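Local coordinates for protein indole-3-pyruvate decarboxylase (Azospirillum brasilense, PDB 2NXW) that decarboxylates indole-3-pyruvate to indole-3-acetaldehyde in auxin biosynthesis, using thiamine diphosphate and a magnesium ion, at residues I470-L482 with S489-D501. Numbering follows the deposited sequence.
Sequences IVILFNNASWEML and SAFNDLDDWRFAD. With MG (magnesium ion), chain C; TPP (thiamine diphosphate), chain E.
Ala477 O is held by two donors: the backbone N of Leu494, 3.0 Å from it and above the carbonyl plane, and NH2 of Arg542. Two residues on, Trp479 N returns the link to Asn492 O, this time in the carbonyl plane (N to O 3.0 Å, N-H...O angle 163°), so Ser478 and Asp493 form a single beta bridge. That bridge borders the cofactor site, since Ser478 O binds magnesium at 2.1 Å, alongside Asn476 OD1 and Asp449.

The Trp479 indole is held between a leucine and the cofactor. Leu494 lays CD1 over the five-membered ring, 3.9 Å from its centroid in a CH-pi contact, while the CM4 methyl of thiamine diphosphate sits on the opposite face, displaced toward its rim. At the ring edge stands the Asn492 amide, its plane turned 74° from the indole and its ND2 3.6 Å from Trp479 CE3; the same ND2 lies against Leu482 CB.

Upstream, toward the strand end, the Leu473 side chain crosses Phe499 at about a right angle; chi1 of -165° swings CG away from the backbone N and carries CD1 to 3.4 Å from Phe499 CG. Asn475 brings ND2 to the edge of that ring and hydrogen-bonds Glu537, while its OD1 closes an Asx turn onto Ala477 N. A water lies 2.7 Å from Asn475 OD1, within reach of Asp495 O as well, and accepts from Trp497 N.

Asn476 ND2 also donates to diphosphate O1B. Asn475 and Asn476, at the end of strand 470-475, close the GDG...NN thiamine diphosphate-binding motif, in which Asp449 is the other metal-binding side chain.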
loop_
_atom_site.group_PDB
_atom_site.type_symbol
_atom_site.label_atom_id
_atom_site.label_comp_id
_atom_site.label_asym_id
_atom_site.label_seq_id
_atom_site.Cartn_x
_atom_site.Cartn_y
_atom_site.Cartn_z
ATOM N N ILE A 470 28.115 18.980 30.217
ATOM C CA ILE A 470 28.514 17.943 31.177
ATOM C C ILE A 470 27.760 16.717 30.687
ATOM O O ILE A 470 26.549 16.779 30.439
ATOM C CB ILE A 470 28.055 18.261 32.612
ATOM C CG1 ILE A 470 28.768 19.526 33.108
ATOM C CG2 ILE A 470 28.395 17.084 33.548
ATOM C CD1 ILE A 470 28.261 20.042 34.463
ATOM N N VAL A 471 28.480 15.613 30.552
ATOM C CA VAL A 471 27.877 14.381 30.070
ATOM C C VAL A 471 28.117 13.248 31.046
ATOM O O VAL A 471 29.266 12.937 31.359
ATOM C CB VAL A 471 28.482 13.982 28.712
ATOM C CG1 VAL A 471 27.793 12.729 28.157
ATOM C CG2 VAL A 471 28.322 15.134 27.722
ATOM N N ILE A 472 27.038 12.648 31.541
ATOM C CA ILE A 472 27.169 11.497 32.442
ATOM C C ILE A 472 26.829 10.269 31.597
ATOM O O ILE A 472 25.688 10.109 31.155
ATOM C CB ILE A 472 26.217 11.579 33.651
ATOM C CG1 ILE A 472 26.498 12.861 34.456
ATOM C CG2 ILE A 472 26.435 10.355 34.544
ATOM C CD1 ILE A 472 25.550 13.079 35.627
ATOM N N LEU A 473 27.835 9.433 31.362
ATOM C CA LEU A 473 27.693 8.233 30.549
ATOM C C LEU A 473 27.511 7.032 31.464
ATOM O O LEU A 473 28.396 6.711 32.255
ATOM C CB LEU A 473 28.942 8.081 29.678
ATOM C CG LEU A 473 28.953 7.124 28.479
ATOM C CD1 LEU A 473 30.275 7.302 27.718
ATOM C CD2 LEU A 473 28.772 5.665 28.942
ATOM N N PHE A 474 26.353 6.387 31.347
ATOM C CA PHE A 474 25.997 5.218 32.153
ATOM C C PHE A 474 26.635 4.010 31.467
ATOM O O PHE A 474 26.099 3.489 30.483
ATOM C CB PHE A 474 24.463 5.047 32.180
ATOM C CG PHE A 474 23.717 6.075 33.007
ATOM C CD1 PHE A 474 22.662 5.677 33.822
ATOM C CD2 PHE A 474 24.014 7.443 32.917
ATOM C CE1 PHE A 474 21.911 6.607 34.537
ATOM C CE2 PHE A 474 23.266 8.387 33.629
ATOM C CZ PHE A 474 22.211 7.968 34.441
ATOM N N ASN A 475 27.767 3.544 31.985
ATOM C CA ASN A 475 28.441 2.430 31.334
ATOM C C ASN A 475 28.251 1.098 32.032
ATOM O O ASN A 475 28.989 0.762 32.973
ATOM C CB ASN A 475 29.943 2.714 31.179
ATOM C CG ASN A 475 30.614 1.747 30.220
ATOM O OD1 ASN A 475 30.019 0.739 29.825
ATOM N ND2 ASN A 475 31.850 2.029 29.849
ATOM N N ASN A 476 27.259 0.338 31.571
ATOM C CA ASN A 476 27.012 -0.985 32.132
ATOM C C ASN A 476 27.449 -2.083 31.154
ATOM O O ASN A 476 27.142 -3.254 31.366
ATOM C CB ASN A 476 25.530 -1.172 32.551
ATOM C CG ASN A 476 24.523 -0.760 31.467
ATOM O OD1 ASN A 476 24.850 -0.681 30.286
ATOM N ND2 ASN A 476 23.281 -0.527 31.883
ATOM N N ALA A 477 28.212 -1.716 30.120
ATOM C CA ALA A 477 28.698 -2.674 29.110
ATOM C C ALA A 477 27.527 -3.558 28.720
ATOM O O ALA A 477 27.611 -4.796 28.723
ATOM C CB ALA A 477 29.832 -3.523 29.692
ATOM N N SER A 478 26.436 -2.905 28.347
ATOM C CA SER A 478 25.215 -3.631 28.054
ATOM C C SER A 478 24.145 -2.790 27.393
ATOM O O SER A 478 24.080 -1.571 27.588
ATOM C CB SER A 478 24.645 -4.127 29.393
ATOM O OG SER A 478 23.412 -4.810 29.261
ATOM N N TRP A 479 23.305 -3.456 26.604
ATOM C CA TRP A 479 22.112 -2.820 26.051
ATOM C C TRP A 479 21.138 -3.305 27.133
ATOM O O TRP A 479 20.357 -4.250 26.935
ATOM C CB TRP A 479 21.750 -3.430 24.696
ATOM C CG TRP A 479 22.511 -2.875 23.530
ATOM C CD1 TRP A 479 22.951 -1.578 23.349
ATOM C CD2 TRP A 479 22.869 -3.583 22.340
ATOM N NE1 TRP A 479 23.556 -1.454 22.120
ATOM C CE2 TRP A 479 23.520 -2.667 21.482
ATOM C CE3 TRP A 479 22.701 -4.908 21.915
ATOM C CZ2 TRP A 479 24.003 -3.030 20.226
ATOM C CZ3 TRP A 479 23.178 -5.272 20.676
ATOM C CH2 TRP A 479 23.823 -4.339 19.838
ATOM N N GLU A 480 21.200 -2.665 28.296
ATOM C CA GLU A 480 20.439 -3.116 29.450
ATOM C C GLU A 480 18.928 -3.106 29.340
ATOM O O GLU A 480 18.269 -3.998 29.871
ATOM C CB GLU A 480 20.898 -2.364 30.704
ATOM C CG GLU A 480 20.507 -3.026 32.048
ATOM C CD GLU A 480 21.169 -4.383 32.313
ATOM O OE1 GLU A 480 22.168 -4.745 31.649
ATOM O OE2 GLU A 480 20.673 -5.089 33.222
ATOM N N MET A 481 18.352 -2.118 28.674
ATOM C CA MET A 481 16.907 -2.132 28.535
ATOM C C MET A 481 16.459 -3.393 27.806
ATOM O O MET A 481 15.396 -3.946 28.106
ATOM C CB MET A 481 16.423 -0.904 27.768
ATOM C CG MET A 481 16.320 0.322 28.629
ATOM S SD MET A 481 15.292 1.590 27.881
ATOM C CE MET A 481 13.655 0.843 28.068
ATOM N N LEU A 482 17.264 -3.856 26.856
ATOM C CA LEU A 482 16.905 -5.068 26.122
ATOM C C LEU A 482 17.109 -6.299 27.005
ATOM O O LEU A 482 16.356 -7.273 26.904
ATOM C CB LEU A 482 17.717 -5.170 24.833
ATOM C CG LEU A 482 17.566 -3.974 23.888
ATOM C CD1 LEU A 482 18.270 -4.305 22.581
ATOM C CD2 LEU A 482 16.098 -3.674 23.632
ATOM N N SER A 489 19.280 -13.674 26.404
ATOM C CA SER A 489 20.146 -13.425 25.252
ATOM C C SER A 489 21.548 -12.929 25.555
ATOM O O SER A 489 21.737 -12.016 26.360
ATOM C CB SER A 489 19.472 -12.451 24.280
ATOM O OG SER A 489 18.243 -12.999 23.814
ATOM N N ALA A 490 22.522 -13.518 24.876
ATOM C CA ALA A 490 23.912 -13.143 25.079
ATOM C C ALA A 490 24.312 -11.874 24.342
ATOM O O ALA A 490 25.234 -11.173 24.776
ATOM C CB ALA A 490 24.827 -14.291 24.652
ATOM N N PHE A 491 23.615 -11.561 23.249
ATOM C CA PHE A 491 23.986 -10.401 22.439
ATOM C C PHE A 491 23.835 -9.027 23.093
ATOM O O PHE A 491 24.350 -8.035 22.564
ATOM C CB PHE A 491 23.262 -10.448 21.071
ATOM C CG PHE A 491 21.762 -10.501 21.164
ATOM C CD1 PHE A 491 21.025 -9.391 21.595
ATOM C CD2 PHE A 491 21.074 -11.666 20.821
ATOM C CE1 PHE A 491 19.637 -9.445 21.683
ATOM C CE2 PHE A 491 19.691 -11.723 20.908
ATOM C CZ PHE A 491 18.965 -10.621 21.334
ATOM N N ASN A 492 23.163 -8.958 24.238
ATOM C CA ASN A 492 23.003 -7.679 24.925
ATOM C C ASN A 492 24.232 -7.342 25.759
ATOM O O ASN A 492 24.335 -6.244 26.315
ATOM C CB ASN A 492 21.746 -7.684 25.796
ATOM C CG ASN A 492 20.476 -7.710 24.975
ATOM O OD1 ASN A 492 19.499 -8.378 25.337
ATOM N ND2 ASN A 492 20.473 -6.976 23.868
ATOM N N ASP A 493 25.156 -8.294 25.862
ATOM C CA ASP A 493 26.406 -8.065 26.586
ATOM C C ASP A 493 27.339 -7.299 25.659
ATOM O O ASP A 493 27.686 -7.792 24.584
ATOM C CB ASP A 493 27.106 -9.385 26.933
ATOM C CG ASP A 493 26.378 -10.191 27.976
ATOM O OD1 ASP A 493 25.535 -9.640 28.714
ATOM O OD2 ASP A 493 26.686 -11.400 28.078
ATOM N N LEU A 494 27.765 -6.109 26.072
ATOM C CA LEU A 494 28.676 -5.329 25.250
ATOM C C LEU A 494 30.071 -5.420 25.843
ATOM O O LEU A 494 30.254 -5.886 26.973
ATOM C CB LEU A 494 28.218 -3.867 25.153
ATOM C CG LEU A 494 26.809 -3.670 24.563
ATOM C CD1 LEU A 494 26.450 -2.188 24.525
ATOM C CD2 LEU A 494 26.738 -4.262 23.151
ATOM N N ASP A 495 31.049 -4.972 25.069
ATOM C CA ASP A 495 32.445 -5.014 25.482
ATOM C C ASP A 495 32.759 -3.792 26.336
ATOM O O ASP A 495 31.917 -2.908 26.525
ATOM C CB ASP A 495 33.330 -5.011 24.232
ATOM C CG ASP A 495 34.621 -5.765 24.417
ATOM O OD1 ASP A 495 35.047 -5.974 25.572
ATOM O OD2 ASP A 495 35.224 -6.135 23.385
ATOM N N ASP A 496 33.979 -3.760 26.851
ATOM C CA ASP A 496 34.457 -2.647 27.663
ATOM C C ASP A 496 35.047 -1.608 26.721
ATOM O O ASP A 496 35.948 -1.912 25.955
ATOM C CB ASP A 496 35.539 -3.147 28.637
ATOM C CG ASP A 496 36.220 -2.021 29.404
ATOM O OD1 ASP A 496 35.506 -1.181 29.984
ATOM O OD2 ASP A 496 37.473 -1.993 29.436
ATOM N N TRP A 497 34.472 -0.405 26.723
ATOM C CA TRP A 497 34.991 0.707 25.921
ATOM C C TRP A 497 35.419 1.713 26.995
ATOM O O TRP A 497 34.646 1.995 27.918
ATOM C CB TRP A 497 33.897 1.337 25.051
ATOM C CG TRP A 497 33.383 0.471 23.935
ATOM C CD1 TRP A 497 32.845 -0.790 24.045
ATOM C CD2 TRP A 497 33.249 0.846 22.557
ATOM N NE1 TRP A 497 32.375 -1.212 22.818
ATOM C CE2 TRP A 497 32.608 -0.230 21.889
ATOM C CE3 TRP A 497 33.600 1.990 21.822
ATOM C CZ2 TRP A 497 32.313 -0.192 20.523
ATOM C CZ3 TRP A 497 33.304 2.029 20.458
ATOM C CH2 TRP A 497 32.664 0.941 19.829
ATOM N N ARG A 498 36.643 2.232 26.893
ATOM C CA ARG A 498 37.143 3.191 27.880
ATOM C C ARG A 498 36.828 4.594 27.374
ATOM O O ARG A 498 37.689 5.290 26.838
ATOM C CB ARG A 498 38.650 3.022 28.074
ATOM C CG ARG A 498 39.054 1.865 28.982
ATOM C CD ARG A 498 38.746 0.513 28.400
ATOM N NE ARG A 498 39.503 0.275 27.177
ATOM C CZ ARG A 498 39.700 -0.924 26.640
ATOM N NH1 ARG A 498 40.400 -1.036 25.522
ATOM N NH2 ARG A 498 39.209 -2.005 27.233
ATOM N N PHE A 499 35.578 4.994 27.542
ATOM C CA PHE A 499 35.122 6.280 27.035
ATOM C C PHE A 499 35.831 7.486 27.641
ATOM O O PHE A 499 36.209 8.414 26.909
ATOM C CB PHE A 499 33.607 6.391 27.233
ATOM C CG PHE A 499 32.809 5.338 26.484
ATOM C CD1 PHE A 499 32.697 5.379 25.095
ATOM C CD2 PHE A 499 32.122 4.346 27.183
ATOM C CE1 PHE A 499 31.895 4.448 24.406
ATOM C CE2 PHE A 499 31.322 3.412 26.505
ATOM C CZ PHE A 499 31.206 3.469 25.120
ATOM N N ALA A 500 36.026 7.477 28.956
ATOM C CA ALA A 500 36.707 8.598 29.602
ATOM C C ALA A 500 38.095 8.771 29.002
ATOM O O ALA A 500 38.539 9.906 28.796
ATOM C CB ALA A 500 36.804 8.381 31.112
ATOM N N ASP A 501 38.782 7.660 28.730
ATOM C CA ASP A 501 40.121 7.706 28.137
ATOM C C ASP A 501 40.133 8.267 26.718
ATOM O O ASP A 501 41.184 8.644 26.196
ATOM C CB ASP A 501 40.742 6.308 28.072
ATOM C CG ASP A 501 41.172 5.771 29.426
ATOM O OD1 ASP A 501 41.219 6.535 30.417
ATOM O OD2 ASP A 501 41.483 4.555 29.478
HETATM MG MG MG C . 24.095 0.287 28.608
HETATM N "N1'" TPP E . 18.452 1.395 17.565
HETATM C "C2'" TPP E . 18.007 2.654 17.697
HETATM C CM2 TPP E . 18.508 3.728 16.743
HETATM N "N3'" TPP E . 17.124 2.973 18.649
HETATM C "C4'" TPP E . 16.640 2.048 19.526
HETATM N "N4'" TPP E . 15.692 2.417 20.431
HETATM C "C5'" TPP E . 17.133 0.704 19.466
HETATM C "C6'" TPP E . 18.042 0.406 18.431
HETATM C "C7'" TPP E . 16.680 -0.403 20.446
HETATM N N3 TPP E . 17.127 -0.175 21.895
HETATM C C2 TPP E . 16.246 0.337 22.759
HETATM S S1 TPP E . 17.117 0.395 24.279
HETATM C C5 TPP E . 18.631 -0.292 23.700
HETATM C C4 TPP E . 18.378 -0.537 22.353
HETATM C CM4 TPP E . 19.463 -1.165 21.436
HETATM C C6 TPP E . 19.837 -0.518 24.522
HETATM C C7 TPP E . 20.428 0.838 24.952
HETATM O O7 TPP E . 21.671 0.527 25.526
HETATM P PA TPP E . 22.292 1.750 26.318
HETATM O O1A TPP E . 22.449 3.004 25.462
HETATM O O2A TPP E . 23.647 1.236 26.804
HETATM O O3A TPP E . 21.416 2.137 27.590
HETATM P PB TPP E . 20.917 0.984 28.667
HETATM O O1B TPP E . 22.069 0.029 28.986
HETATM O O2B TPP E . 20.467 1.810 29.906
HETATM O O3B TPP E . 19.714 0.233 28.115
HETATM O O HOH W 1 23.920 2.040 29.806
HETATM O O HOH W 2 31.695 -0.520 28.054
#